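Local coordinates for protein dihydrofolate reductase, putative (PDB 6DRS) that probably catalyses the NADPH-dependent reduction of dihydrofolate to tetrahydrofolate, and binds NADP together with a diaminoquinazoline antifolate inhibitor, at residues Ile16-Glu20 / Lys21-Gly25. Sequence-based numbering, arbitrary orientation.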
loop_
_atom_site.group_PDB
_atom_site.type_symbol
_atom_site.label_atom_id
_atom_site.label_comp_id
_atom_site.label_asym_id
_atom_site.label_seq_id
_atom_site.Cartn_x
_atom_site.Cartn_y
_atom_site.Cartn_z
ATOM N N ILE A 16 -7.052 -8.544 16.410
ATOM C CA ILE A 16 -7.955 -8.228 17.523
ATOM C C ILE A 16 -8.889 -9.418 17.766
ATOM O O ILE A 16 -9.902 -9.602 17.072
ATOM C CB ILE A 16 -8.733 -6.929 17.261
ATOM C CG1 ILE A 16 -7.780 -5.786 16.900
ATOM C CG2 ILE A 16 -9.599 -6.580 18.466
ATOM C CD1 ILE A 16 -8.447 -4.676 16.133
ATOM N N PRO A 17 -8.550 -10.246 18.760
ATOM C CA PRO A 17 -9.421 -11.420 19.016
ATOM C C PRO A 17 -10.758 -10.906 19.560
ATOM O O PRO A 17 -10.764 -10.099 20.473
ATOM C CB PRO A 17 -8.676 -12.207 20.102
ATOM C CG PRO A 17 -7.236 -11.761 19.939
ATOM C CD PRO A 17 -7.356 -10.281 19.619
ATOM N N THR A 18 -11.853 -11.300 18.938
ATOM C CA THR A 18 -13.157 -11.076 19.540
ATOM C C THR A 18 -13.788 -12.446 19.822
ATOM O O THR A 18 -13.237 -13.469 19.382
ATOM C CB THR A 18 -14.031 -10.216 18.627
ATOM O OG1 THR A 18 -14.424 -11.065 17.551
ATOM C CG2 THR A 18 -13.291 -9.014 18.088
ATOM N N ARG A 19 -14.926 -12.477 20.524
ATOM C CA ARG A 19 -15.592 -13.749 20.835
ATOM C C ARG A 19 -15.826 -14.554 19.544
ATOM O O ARG A 19 -15.533 -15.740 19.504
ATOM C CB ARG A 19 -16.883 -13.528 21.636
ATOM C CG ARG A 19 -17.098 -14.540 22.757
ATOM C CD ARG A 19 -18.521 -14.647 23.288
ATOM N NE ARG A 19 -19.496 -14.928 22.235
ATOM C CZ ARG A 19 -19.907 -16.137 21.843
ATOM N NH1 ARG A 19 -19.563 -17.224 22.514
ATOM N NH2 ARG A 19 -20.663 -16.253 20.767
ATOM N N GLU A 20 -16.297 -13.905 18.483
ATOM C CA GLU A 20 -16.733 -14.594 17.256
ATOM C C GLU A 20 -15.552 -14.855 16.304
ATOM O O GLU A 20 -15.533 -15.877 15.639
ATOM C CB GLU A 20 -17.864 -13.818 16.576
ATOM C CG GLU A 20 -18.750 -13.061 17.554
ATOM C CD GLU A 20 -18.222 -11.703 18.016
ATOM O OE1 GLU A 20 -18.871 -10.683 17.704
ATOM O OE2 GLU A 20 -17.168 -11.659 18.699
ATOM N N LYS A 21 -14.566 -13.960 16.216
ATOM C CA LYS A 21 -13.445 -14.160 15.274
ATOM C C LYS A 21 -12.310 -13.194 15.609
ATOM O O LYS A 21 -12.520 -12.219 16.321
ATOM C CB LYS A 21 -13.911 -13.937 13.834
ATOM C CG LYS A 21 -14.598 -12.608 13.570
ATOM C CD LYS A 21 -15.143 -12.507 12.174
ATOM C CE LYS A 21 -15.949 -11.244 11.971
ATOM N NZ LYS A 21 -16.544 -11.200 10.613
ATOM N N THR A 22 -11.111 -13.481 15.124
ATOM C CA THR A 22 -10.056 -12.496 15.162
ATOM C C THR A 22 -10.273 -11.493 14.025
ATOM O O THR A 22 -10.314 -11.873 12.845
ATOM C CB THR A 22 -8.682 -13.147 15.023
ATOM O OG1 THR A 22 -8.580 -14.070 16.108
ATOM C CG2 THR A 22 -7.549 -12.145 15.077
ATOM N N LEU A 23 -10.429 -10.224 14.385
ATOM C CA LEU A 23 -10.479 -9.128 13.405
ATOM C C LEU A 23 -9.037 -8.701 13.083
ATOM O O LEU A 23 -8.088 -8.989 13.864
ATOM C CB LEU A 23 -11.263 -7.953 13.999
ATOM C CG LEU A 23 -12.756 -8.186 14.227
ATOM C CD1 LEU A 23 -13.371 -7.036 15.011
ATOM C CD2 LEU A 23 -13.498 -8.412 12.911
ATOM N N LEU A 24 -8.880 -8.031 11.933
ATOM C CA LEU A 24 -7.571 -7.507 11.492
ATOM C C LEU A 24 -7.666 -5.973 11.418
ATOM O O LEU A 24 -8.227 -5.422 10.467
ATOM C CB LEU A 24 -7.221 -8.128 10.134
ATOM C CG LEU A 24 -7.010 -9.649 10.118
ATOM C CD1 LEU A 24 -6.690 -10.111 8.706
ATOM C CD2 LEU A 24 -5.906 -10.076 11.088
ATOM N N GLY A 25 -7.196 -5.304 12.461
ATOM C CA GLY A 25 -7.370 -3.873 12.556
ATOM C C GLY A 25 -6.313 -3.175 11.712
ATOM O O GLY A 25 -5.147 -3.605 11.712
#
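The turn end of a beta hairpin, where strand 7-17 reverses into strand 22-27 of the dihydrofolate reductase sheet, brings Ile16, Pro17 and Thr18 against Lys21, Thr22 and Leu23. Ile16 and Leu23 form the antiparallel hydrogen-bonded pair: Ile16 N reaches Leu23 O at 2.8 Å, nearly straight at 172°, and Leu23 N returns a bond to Ile16 O at 2.8 Å. Pro17 stands opposite Thr22 in the non-hydrogen-bonded pair, where its missing N-H costs the hairpin no bond. Thr22 CA also lies 3.5 Å from Ile16 O, a CA-H...O contact to the oxygen that accepts from Leu23 N. Beyond this pair the carbonyl of Lys21 closes the loop by accepting twice from one residue. Thr18 N approaches Lys21 O at 2.9 Å from above the carbonyl plane, whereas Thr18 OG1 meets that oxygen in the plane, on a lone pair, at a short 2.5 Å whose exact value should not be pressed. With chi1 at 74°, OG1 sits between the backbone N and the carbonyl carbon, facing Lys21 O, and the methyl lies beside the backbone N, next to the leucine. Thr18 CG2 accordingly rests 3.7 Å from Leu23 CD1, the two side chains crossing at about a right angle. On the same face Ile16 CB packs beside Leu23 CB, while Ile16 CD1 runs on to lie 3.8 Å from Gly25 CA, and Phe198 touches both Ile16 and Leu23. Past the turn, Glu203 OE1 accepts from Thr22 N. Backbone N and hydroxyl of Thr18 both grip Lys21 O, so the hydroxyl's proton is probably used within the turn, and polar bonds tie the chain reversal while Ile16, Leu23 and the Thr18 methyl form an apolar patch along one face.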